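Local atomic coordinates of TarM (Staphylococcus aureus subsp. aureus 21178, PDB entry 4X7R), a protein that belongs to the group 1 glycosyltransferase family of the GT-B clan and holds uridine-5'-diphosphate and a glycan in the crystallised complex. Residues 319-324 with 393-398; 335-340 with 371-376; 350-355 with 375-380. The protein carries 1 engineered substitution. All blocks are in the same frame, centred on the assembly; numbering follows the deposited sequence.

Interaction 1 (319-324 with 393-398); sequences KIVGHI and FKLVVS. With UDP (uridine-5'-diphosphate), chain E.
Gly-322 is gripped through both of its peptide polar atoms: its N donates to Leu-395 O (3.0 Å) and its O accepts from Val-397 N (3.2 Å). With Lys-394 N bonded to Ile-320 O at 2.8 Å, these bonds set the parallel register of 319-324 against 393-398. A weak fourth bond, bent to 130°, runs from His-323 ND1 to Val-397 O.

The aromatic part of the contact belongs to Phe-393. Its first torsion of -42° swings the ring back over the neighbouring strand, where Gly-322 CA sits 3.5 Å from the ring centroid and only 6° off its normal, a CH-pi contact made straight onto backbone with no side chain between. Isoleucines meet two opposite corners of the same ring: Ile-324 CD1 lies in its plane, 3.5 Å from Phe-393 CE2, while Ile-320 CG2 approaches Phe-393 CD1.

Among the aliphatic contacts, Val-321 divides its branches, CG1 meeting Val-397 CG1 at 3.7 Å and CG2 facing Leu-395 CG. Ile-324 CG2 instead reaches the UDP base, 3.5 Å from its C4, linking the strand end to the nucleotide pocket.

Strand 351-355 flanks 320-324 along its other edge. Helix 446-457 covers Val-321 and Leu-395, and Leu-336 of helix 333-346 packs against His-323 and Val-397.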
loop_
_atom_site.group_PDB
_atom_site.type_symbol
_atom_site.label_atom_id
_atom_site.label_comp_id
_atom_site.label_asym_id
_atom_site.label_seq_id
_atom_site.Cartn_x
_atom_site.Cartn_y
_atom_site.Cartn_z
ATOM N N LYS A 319 -30.002 10.574 -4.764
ATOM C CA LYS A 319 -28.905 11.186 -5.513
ATOM C C LYS A 319 -27.593 11.185 -4.713
ATOM O O LYS A 319 -27.172 12.210 -4.170
ATOM C CB LYS A 319 -29.294 12.594 -5.994
ATOM C CG LYS A 319 -30.537 12.626 -6.869
ATOM C CD LYS A 319 -31.182 13.990 -6.834
ATOM C CE LYS A 319 -32.444 14.000 -7.645
ATOM N NZ LYS A 319 -32.789 15.374 -8.081
ATOM N N ILE A 320 -26.959 10.010 -4.625
ATOM C CA ILE A 320 -25.694 9.856 -3.921
ATOM C C ILE A 320 -24.633 9.447 -4.936
ATOM O O ILE A 320 -24.762 8.401 -5.584
ATOM C CB ILE A 320 -25.773 8.864 -2.716
ATOM C CG1 ILE A 320 -27.064 9.012 -1.856
ATOM C CG2 ILE A 320 -24.483 8.864 -1.875
ATOM C CD1 ILE A 320 -27.246 10.295 -1.071
ATOM N N VAL A 321 -23.601 10.289 -5.088
ATOM C CA VAL A 321 -22.470 10.021 -5.978
ATOM C C VAL A 321 -21.314 9.614 -5.078
ATOM O O VAL A 321 -20.961 10.351 -4.154
ATOM C CB VAL A 321 -22.122 11.213 -6.910
ATOM C CG1 VAL A 321 -20.868 10.924 -7.725
ATOM C CG2 VAL A 321 -23.284 11.544 -7.833
ATOM N N GLY A 322 -20.771 8.432 -5.319
ATOM C CA GLY A 322 -19.678 7.909 -4.511
ATOM C C GLY A 322 -18.310 7.984 -5.149
ATOM O O GLY A 322 -18.188 8.044 -6.375
ATOM N N HIS A 323 -17.269 7.973 -4.299
ATOM C CA HIS A 323 -15.865 7.980 -4.700
ATOM C C HIS A 323 -15.060 7.350 -3.568
ATOM O O HIS A 323 -15.000 7.914 -2.478
ATOM C CB HIS A 323 -15.378 9.402 -5.024
ATOM C CG HIS A 323 -13.995 9.456 -5.591
ATOM N ND1 HIS A 323 -13.778 9.642 -6.937
ATOM C CD2 HIS A 323 -12.801 9.374 -4.966
ATOM C CE1 HIS A 323 -12.464 9.629 -7.093
ATOM N NE2 HIS A 323 -11.837 9.463 -5.934
ATOM N N ILE A 324 -14.489 6.152 -3.815
ATOM C CA ILE A 324 -13.693 5.393 -2.844
ATOM C C ILE A 324 -12.286 5.207 -3.401
ATOM O O ILE A 324 -12.112 4.441 -4.351
ATOM C CB ILE A 324 -14.346 4.015 -2.481
ATOM C CG1 ILE A 324 -15.824 4.146 -2.031
ATOM C CG2 ILE A 324 -13.521 3.286 -1.418
ATOM C CD1 ILE A 324 -16.617 2.791 -2.060
ATOM N N PHE A 393 -24.599 4.270 -2.821
ATOM C CA PHE A 393 -24.405 5.144 -3.985
ATOM C C PHE A 393 -25.318 4.797 -5.155
ATOM O O PHE A 393 -25.580 3.622 -5.399
ATOM C CB PHE A 393 -22.936 5.158 -4.460
ATOM C CG PHE A 393 -21.826 5.211 -3.429
ATOM C CD1 PHE A 393 -21.914 6.053 -2.322
ATOM C CD2 PHE A 393 -20.646 4.497 -3.619
ATOM C CE1 PHE A 393 -20.872 6.122 -1.387
ATOM C CE2 PHE A 393 -19.600 4.573 -2.689
ATOM C CZ PHE A 393 -19.718 5.383 -1.579
ATOM N N LYS A 394 -25.796 5.825 -5.882
ATOM C CA LYS A 394 -26.623 5.676 -7.089
ATOM C C LYS A 394 -25.676 5.423 -8.293
ATOM O O LYS A 394 -25.994 4.650 -9.203
ATOM C CB LYS A 394 -27.471 6.944 -7.313
ATOM C CG LYS A 394 -28.463 6.826 -8.464
ATOM C CD LYS A 394 -29.579 7.829 -8.352
ATOM C CE LYS A 394 -30.660 7.528 -9.356
ATOM N NZ LYS A 394 -31.876 8.339 -9.101
ATOM N N LEU A 395 -24.507 6.091 -8.267
ATOM C CA LEU A 395 -23.442 5.979 -9.256
ATOM C C LEU A 395 -22.104 6.337 -8.628
ATOM O O LEU A 395 -22.043 6.895 -7.529
ATOM C CB LEU A 395 -23.717 6.813 -10.530
ATOM C CG LEU A 395 -23.777 8.328 -10.365
ATOM C CD1 LEU A 395 -22.630 9.002 -11.079
ATOM C CD2 LEU A 395 -25.072 8.855 -10.875
ATOM N N VAL A 396 -21.030 6.003 -9.333
ATOM C CA VAL A 396 -19.665 6.261 -8.902
ATOM C C VAL A 396 -18.973 7.117 -9.969
ATOM O O VAL A 396 -19.339 7.094 -11.145
ATOM C CB VAL A 396 -18.940 4.933 -8.524
ATOM C CG1 VAL A 396 -17.423 5.046 -8.582
ATOM C CG2 VAL A 396 -19.396 4.437 -7.153
ATOM N N VAL A 397 -18.024 7.926 -9.530
ATOM C CA VAL A 397 -17.318 8.841 -10.400
ATOM C C VAL A 397 -15.797 8.625 -10.323
ATOM O O VAL A 397 -15.275 8.243 -9.265
ATOM C CB VAL A 397 -17.768 10.285 -10.064
ATOM C CG1 VAL A 397 -17.317 10.700 -8.666
ATOM C CG2 VAL A 397 -17.309 11.274 -11.110
ATOM N N SER A 398 -15.097 8.841 -11.462
ATOM C CA SER A 398 -13.638 8.775 -11.533
ATOM C C SER A 398 -13.099 9.949 -12.331
ATOM O O SER A 398 -13.415 10.086 -13.513
ATOM C CB SER A 398 -13.160 7.463 -12.143
ATOM O OG SER A 398 -11.742 7.484 -12.235
HETATM N N1 UDP E . -10.116 1.217 -0.664
HETATM C C2 UDP E . -10.825 0.838 0.461
HETATM N N3 UDP E . -11.259 1.875 1.254
HETATM C C4 UDP E . -11.042 3.221 1.056
HETATM C C5 UDP E . -10.254 3.541 -0.107
HETATM C C6 UDP E . -9.825 2.552 -0.915
HETATM O O2 UDP E . -11.056 -0.330 0.743
HETATM O O4 UDP E . -11.542 4.043 1.847
HETATM C "C1'" UDP E . -9.800 0.146 -1.642
HETATM C "C2'" UDP E . -10.849 -0.026 -2.738
HETATM O "O2'" UDP E . -11.897 -0.879 -2.309
HETATM C "C3'" UDP E . -10.018 -0.663 -3.853
HETATM C "C4'" UDP E . -8.644 -0.030 -3.663
HETATM O "O4'" UDP E . -8.595 0.465 -2.303
HETATM O "O3'" UDP E . -9.967 -2.091 -3.868
HETATM C "C5'" UDP E . -8.318 1.078 -4.631
HETATM O "O5'" UDP E . -8.039 0.447 -5.901
HETATM P PA UDP E . -7.755 1.215 -7.281
HETATM O O1A UDP E . -7.205 0.250 -8.259
HETATM O O2A UDP E . -9.075 1.821 -7.784
HETATM O O3A UDP E . -6.726 2.358 -7.002
HETATM P PB UDP E . -5.290 2.385 -6.287
HETATM O O1B UDP E . -4.541 1.116 -6.600
HETATM O O2B UDP E . -5.453 2.520 -4.769
HETATM O O3B UDP E . -4.494 3.554 -6.835
#

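Interaction 2 (335-340 with 371-376); sequences LLIEVA and KNLERN
With a first torsion of -55°, Ile-337 turns its CG2 methyl opposite the backbone N, and this branch meets two side chains of 371-376. Lys-371 supplies one of them, its extended chain placing CD 3.9 Å from Ile-337 CG2 before a bend of -72° about the last torsion diverts the amino group. Leu-373 supplies the other, running past Ile-337 in the opposite direction so that its CD1 stands 4.1 Å from the same CG2.

The two leucine methyls also settle against the helix backbone. Leu-373 CD1 is 3.9 Å from Ile-337 O, and CD2 lies 4.2 Å from Ala-340 O, one turn further on, where Ala-340 points its CB toward the loop. No hydrogen bond crosses the contact; it is small and largely apolar, with Ile-337 and Leu-373 buried.

Charge gathers at the more accessible border. Lys-371 NZ passes near Glu-338 CG but remains 5.7 Å from Glu-338 OE2, so that pair can give no more than a longer-range attraction; the salt bridge of Lys-371 NZ is to Glu-341 of the same helix.

The loop owes its shape to the end of helix 361-370. Asn-372, with a phi of +56°, closes that helix in a Schellman motif, and the chain then folds back through a bond from Asn-376 N to Leu-373 O (2.8 Å). Ile-364 and Ile-368 of helix 361-370 complete the surroundings of Ile-337. Helix beside helix, with the loop entering strand 377-381 tucked against the first, is the layout of consecutive beta-alpha-beta crossovers in a Rossmann-like domain of the GT-B fold.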
loop_
_atom_site.group_PDB
_atom_site.type_symbol
_atom_site.label_atom_id
_atom_site.label_comp_id
_atom_site.label_asym_id
_atom_site.label_seq_id
_atom_site.Cartn_x
_atom_site.Cartn_y
_atom_site.Cartn_z
ATOM N N LEU A 335 -10.566 17.965 -9.235
ATOM C CA LEU A 335 -11.434 18.002 -10.418
ATOM C C LEU A 335 -12.826 17.485 -10.074
ATOM O O LEU A 335 -13.810 17.991 -10.606
ATOM C CB LEU A 335 -10.837 17.252 -11.624
ATOM C CG LEU A 335 -9.709 17.967 -12.393
ATOM C CD1 LEU A 335 -9.172 17.091 -13.518
ATOM C CD2 LEU A 335 -10.180 19.285 -12.991
ATOM N N LEU A 336 -12.907 16.527 -9.135
ATOM C CA LEU A 336 -14.167 15.987 -8.627
ATOM C C LEU A 336 -14.923 17.081 -7.842
ATOM O O LEU A 336 -16.138 17.203 -8.017
ATOM C CB LEU A 336 -13.932 14.721 -7.771
ATOM C CG LEU A 336 -15.143 14.139 -7.022
ATOM C CD1 LEU A 336 -16.293 13.813 -7.968
ATOM C CD2 LEU A 336 -14.753 12.939 -6.201
ATOM N N ILE A 337 -14.203 17.883 -7.010
ATOM C CA ILE A 337 -14.799 19.010 -6.270
ATOM C C ILE A 337 -15.319 20.060 -7.263
ATOM O O ILE A 337 -16.432 20.557 -7.084
ATOM C CB ILE A 337 -13.861 19.617 -5.184
ATOM C CG1 ILE A 337 -13.362 18.561 -4.170
ATOM C CG2 ILE A 337 -14.505 20.819 -4.466
ATOM C CD1 ILE A 337 -14.418 17.693 -3.484
ATOM N N GLU A 338 -14.540 20.343 -8.337
ATOM C CA GLU A 338 -14.934 21.272 -9.408
ATOM C C GLU A 338 -16.170 20.755 -10.136
ATOM O O GLU A 338 -17.038 21.552 -10.490
ATOM C CB GLU A 338 -13.787 21.512 -10.399
ATOM C CG GLU A 338 -12.731 22.477 -9.879
ATOM C CD GLU A 338 -11.490 22.638 -10.739
ATOM O OE1 GLU A 338 -11.625 22.785 -11.977
ATOM O OE2 GLU A 338 -10.378 22.650 -10.165
ATOM N N VAL A 339 -16.272 19.418 -10.318
ATOM C CA VAL A 339 -17.429 18.774 -10.952
ATOM C C VAL A 339 -18.643 18.869 -10.018
ATOM O O VAL A 339 -19.732 19.219 -10.479
ATOM C CB VAL A 339 -17.127 17.317 -11.412
ATOM C CG1 VAL A 339 -18.404 16.587 -11.819
ATOM C CG2 VAL A 339 -16.134 17.316 -12.566
ATOM N N ALA A 340 -18.432 18.593 -8.703
ATOM C CA ALA A 340 -19.460 18.669 -7.659
ATOM C C ALA A 340 -20.119 20.048 -7.647
ATOM O O ALA A 340 -21.347 20.125 -7.659
ATOM C CB ALA A 340 -18.857 18.358 -6.302
ATOM N N LYS A 371 -15.668 26.691 -1.598
ATOM C CA LYS A 371 -16.674 26.628 -2.660
ATOM C C LYS A 371 -18.091 26.505 -2.087
ATOM O O LYS A 371 -19.063 26.524 -2.851
ATOM C CB LYS A 371 -16.359 25.479 -3.632
ATOM C CG LYS A 371 -15.180 25.779 -4.548
ATOM C CD LYS A 371 -14.762 24.571 -5.369
ATOM C CE LYS A 371 -13.766 24.937 -6.443
ATOM N NZ LYS A 371 -14.396 25.713 -7.546
ATOM N N ASN A 372 -18.196 26.413 -0.738
ATOM C CA ASN A 372 -19.436 26.282 0.043
ATOM C C ASN A 372 -20.274 25.070 -0.382
ATOM O O ASN A 372 -21.473 25.179 -0.655
ATOM C CB ASN A 372 -20.251 27.603 0.124
ATOM C CG ASN A 372 -19.470 28.815 0.590
ATOM O OD1 ASN A 372 -19.276 29.756 -0.173
ATOM N ND2 ASN A 372 -19.000 28.833 1.841
ATOM N N LEU A 373 -19.606 23.905 -0.441
ATOM C CA LEU A 373 -20.215 22.629 -0.804
ATOM C C LEU A 373 -20.290 21.703 0.421
ATOM O O LEU A 373 -20.607 20.519 0.277
ATOM C CB LEU A 373 -19.437 21.966 -1.959
ATOM C CG LEU A 373 -19.521 22.642 -3.320
ATOM C CD1 LEU A 373 -18.319 22.305 -4.167
ATOM C CD2 LEU A 373 -20.795 22.260 -4.044
ATOM N N GLU A 374 -20.029 22.253 1.632
ATOM C CA GLU A 374 -20.055 21.528 2.914
ATOM C C GLU A 374 -21.403 20.863 3.262
ATOM O O GLU A 374 -21.442 19.973 4.110
ATOM C CB GLU A 374 -19.476 22.371 4.076
ATOM C CG GLU A 374 -20.109 23.746 4.254
ATOM C CD GLU A 374 -19.542 24.623 5.359
ATOM O OE1 GLU A 374 -18.715 24.135 6.166
ATOM O OE2 GLU A 374 -19.946 25.808 5.427
ATOM N N ARG A 375 -22.482 21.266 2.573
ATOM C CA ARG A 375 -23.825 20.706 2.718
ATOM C C ARG A 375 -24.101 19.613 1.650
ATOM O O ARG A 375 -25.144 18.955 1.705
ATOM C CB ARG A 375 -24.860 21.836 2.603
ATOM C CG ARG A 375 -26.178 21.569 3.337
ATOM C CD ARG A 375 -27.340 22.339 2.724
ATOM N NE ARG A 375 -27.728 21.814 1.412
ATOM C CZ ARG A 375 -28.528 22.444 0.557
ATOM N NH1 ARG A 375 -29.039 23.631 0.864
ATOM N NH2 ARG A 375 -28.820 21.894 -0.614
ATOM N N ASN A 376 -23.165 19.408 0.694
ATOM C CA ASN A 376 -23.335 18.438 -0.393
ATOM C C ASN A 376 -22.173 17.459 -0.588
ATOM O O ASN A 376 -22.382 16.369 -1.122
ATOM C CB ASN A 376 -23.623 19.162 -1.707
ATOM C CG ASN A 376 -24.922 19.932 -1.721
ATOM O OD1 ASN A 376 -25.023 21.038 -1.182
ATOM N ND2 ASN A 376 -25.938 19.370 -2.353
#

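Interaction 3 (350-355 with 375-380); sequences VKFHIY and RNVFLK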
loop_
_atom_site.group_PDB
_atom_site.type_symbol
_atom_site.label_atom_id
_atom_site.label_comp_id
_atom_site.label_asym_id
_atom_site.label_seq_id
_atom_site.Cartn_x
_atom_site.Cartn_y
_atom_site.Cartn_z
ATOM N N VAL A 350 -28.254 16.518 -4.879
ATOM C CA VAL A 350 -27.196 15.530 -5.085
ATOM C C VAL A 350 -26.045 15.613 -4.061
ATOM O O VAL A 350 -25.453 16.676 -3.863
ATOM C CB VAL A 350 -26.751 15.428 -6.574
ATOM C CG1 VAL A 350 -26.354 16.783 -7.133
ATOM C CG2 VAL A 350 -25.640 14.394 -6.787
ATOM N N LYS A 351 -25.764 14.477 -3.402
ATOM C CA LYS A 351 -24.722 14.325 -2.394
ATOM C C LYS A 351 -23.495 13.617 -2.983
ATOM O O LYS A 351 -23.638 12.716 -3.812
ATOM C CB LYS A 351 -25.248 13.517 -1.193
ATOM C CG LYS A 351 -26.240 14.253 -0.286
ATOM C CD LYS A 351 -26.666 13.392 0.927
ATOM C CE LYS A 351 -25.623 13.275 2.029
ATOM N NZ LYS A 351 -25.913 12.156 2.965
ATOM N N PHE A 352 -22.293 14.006 -2.525
ATOM C CA PHE A 352 -21.033 13.405 -2.938
ATOM C C PHE A 352 -20.342 12.861 -1.697
ATOM O O PHE A 352 -20.011 13.623 -0.782
ATOM C CB PHE A 352 -20.146 14.404 -3.710
ATOM C CG PHE A 352 -20.625 14.752 -5.106
ATOM C CD1 PHE A 352 -21.682 15.636 -5.300
ATOM C CD2 PHE A 352 -19.998 14.222 -6.226
ATOM C CE1 PHE A 352 -22.129 15.948 -6.589
ATOM C CE2 PHE A 352 -20.440 14.546 -7.516
ATOM C CZ PHE A 352 -21.503 15.404 -7.688
ATOM N N HIS A 353 -20.189 11.522 -1.642
ATOM C CA HIS A 353 -19.549 10.797 -0.543
ATOM C C HIS A 353 -18.159 10.380 -0.979
ATOM O O HIS A 353 -18.018 9.523 -1.860
ATOM C CB HIS A 353 -20.365 9.553 -0.151
ATOM C CG HIS A 353 -21.650 9.831 0.567
ATOM N ND1 HIS A 353 -22.295 8.839 1.280
ATOM C CD2 HIS A 353 -22.378 10.971 0.649
ATOM C CE1 HIS A 353 -23.387 9.401 1.765
ATOM N NE2 HIS A 353 -23.477 10.682 1.411
ATOM N N ILE A 354 -17.129 10.987 -0.370
ATOM C CA ILE A 354 -15.744 10.713 -0.714
ATOM C C ILE A 354 -15.056 9.967 0.424
ATOM O O ILE A 354 -14.856 10.531 1.501
ATOM C CB ILE A 354 -14.985 12.002 -1.170
ATOM C CG1 ILE A 354 -15.790 12.789 -2.245
ATOM C CG2 ILE A 354 -13.568 11.669 -1.660
ATOM C CD1 ILE A 354 -15.238 14.143 -2.628
ATOM N N TYR A 355 -14.698 8.692 0.179
ATOM C CA TYR A 355 -14.023 7.838 1.151
ATOM C C TYR A 355 -12.541 7.721 0.877
ATOM O O TYR A 355 -12.119 7.740 -0.284
ATOM C CB TYR A 355 -14.645 6.435 1.175
ATOM C CG TYR A 355 -16.016 6.384 1.812
ATOM C CD1 TYR A 355 -17.166 6.618 1.060
ATOM C CD2 TYR A 355 -16.170 6.080 3.166
ATOM C CE1 TYR A 355 -18.432 6.554 1.636
ATOM C CE2 TYR A 355 -17.435 6.010 3.750
ATOM C CZ TYR A 355 -18.560 6.257 2.981
ATOM O OH TYR A 355 -19.807 6.188 3.538
ATOM N N ARG A 375 -22.482 21.266 2.573
ATOM C CA ARG A 375 -23.825 20.706 2.718
ATOM C C ARG A 375 -24.101 19.613 1.650
ATOM O O ARG A 375 -25.144 18.955 1.705
ATOM C CB ARG A 375 -24.860 21.836 2.603
ATOM C CG ARG A 375 -26.178 21.569 3.337
ATOM C CD ARG A 375 -27.340 22.339 2.724
ATOM N NE ARG A 375 -27.728 21.814 1.412
ATOM C CZ ARG A 375 -28.528 22.444 0.557
ATOM N NH1 ARG A 375 -29.039 23.631 0.864
ATOM N NH2 ARG A 375 -28.820 21.894 -0.614
ATOM N N ASN A 376 -23.165 19.408 0.694
ATOM C CA ASN A 376 -23.335 18.438 -0.393
ATOM C C ASN A 376 -22.173 17.459 -0.588
ATOM O O ASN A 376 -22.382 16.369 -1.122
ATOM C CB ASN A 376 -23.623 19.162 -1.707
ATOM C CG ASN A 376 -24.922 19.932 -1.721
ATOM O OD1 ASN A 376 -25.023 21.038 -1.182
ATOM N ND2 ASN A 376 -25.938 19.370 -2.353
ATOM N N VAL A 377 -20.952 17.858 -0.207
ATOM C CA VAL A 377 -19.754 17.035 -0.366
ATOM C C VAL A 377 -19.221 16.646 1.022
ATOM O O VAL A 377 -18.953 17.524 1.841
ATOM C CB VAL A 377 -18.694 17.732 -1.260
ATOM C CG1 VAL A 377 -17.468 16.851 -1.450
ATOM C CG2 VAL A 377 -19.285 18.126 -2.610
ATOM N N PHE A 378 -19.080 15.332 1.281
ATOM C CA PHE A 378 -18.655 14.825 2.583
ATOM C C PHE A 378 -17.452 13.884 2.559
ATOM O O PHE A 378 -17.516 12.790 1.992
ATOM C CB PHE A 378 -19.847 14.191 3.329
ATOM C CG PHE A 378 -21.056 15.095 3.431
ATOM C CD1 PHE A 378 -21.180 16.002 4.477
ATOM C CD2 PHE A 378 -22.062 15.051 2.470
ATOM C CE1 PHE A 378 -22.292 16.843 4.563
ATOM C CE2 PHE A 378 -23.165 15.907 2.551
ATOM C CZ PHE A 378 -23.276 16.789 3.601
ATOM N N LEU A 379 -16.360 14.317 3.198
ATOM C CA LEU A 379 -15.125 13.549 3.346
ATOM C C LEU A 379 -15.366 12.555 4.490
ATOM O O LEU A 379 -15.232 12.892 5.672
ATOM C CB LEU A 379 -13.942 14.499 3.628
ATOM C CG LEU A 379 -13.025 14.878 2.452
ATOM C CD1 LEU A 379 -13.806 15.244 1.179
ATOM C CD2 LEU A 379 -12.098 16.011 2.837
ATOM N N LYS A 380 -15.805 11.344 4.110
ATOM C CA LYS A 380 -16.224 10.260 5.004
ATOM C C LYS A 380 -15.136 9.357 5.600
ATOM O O LYS A 380 -15.457 8.394 6.306
ATOM C CB LYS A 380 -17.393 9.465 4.383
ATOM C CG LYS A 380 -18.646 10.309 4.171
ATOM C CD LYS A 380 -19.895 9.478 3.989
ATOM C CE LYS A 380 -20.723 9.402 5.251
ATOM N NZ LYS A 380 -22.007 8.687 5.025
#
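Phe-352 opens a ladder of four backbone hydrogen bonds: its N takes Asn-376 O at 2.7 Å and its O receives Phe-378 N. Ile-354 repeats the pattern two residues on, bonding through N to Phe-378 O and through O to Lys-380 N, so the parallel strands are fixed in register. Before the ladder begins, Asn-376 ND2 extends it with a nearly straight bond to Val-350 O (3.1 Å). Val-350 O lies in the plane of the Asn-376 amide, whereas ND2 stands about 40° out of the Val-350 carbonyl plane; the stronger partner of this ND2 is Asn-348 O.

The tightly packed face carries Phe-352, Ile-354, Val-377 and Leu-379. Here Ile-354 CD1 meets Val-377 CG1 at 3.7 Å, while Val-377 CG2 abuts Phe-352 CB.

On the reverse face, long flexible chains replace compact branches, and the border is open to solvent at Lys-380. This lysine bends at its third torsion (101°) and drapes over two rings: CB lies over the face of Tyr-355, 3.7 Å from the ring centroid, and CD over that of His-353, 4.0 Å from the centroid. Lys-351 CE leans on Phe-378 CE2 at 3.6 Å, and Lys-351 NZ gives a weak bond to His-353 NE2. Lys-351 NZ and Lys-380 NZ stay 5.6 Å apart. Their charges would probably discourage protonation of the nearby imidazole, whose ND1 is buried without a partner.

Helices 333-346 and 361-370 cover the Val-377 face, the latter linking the two strands. On the His-353 face, Phe-393 packs against His-353 and Tyr-355. Tyr-355 also touches UDP, and strand 320-324 flanks 351-355 on the side away from edge strand 377-381.

How the interactions relate
All three contacts belong to one Rossmann-like domain of the GT-B fold. Interactions 1 and 3 pair strands of the same parallel sheet, in the order 377-381, 351-355, 320-324, 395-398, and their centres lie about 9 Å apart; backbone bonds between Lys-351 and both Lys-319 and Val-321 join them. Interaction 2 sits on the helical layer, its centre about 8 Å from that of interaction 3 and 13 Å from that of interaction 1. Along the chain, 319-324 comes first and 393-398 last, enclosing the other segments. Interactions 2 and 3 share Arg-375 and Asn-376. The parallel sheet places Ile-324 and Tyr-355, from interactions 1 and 3, together at the UDP pocket.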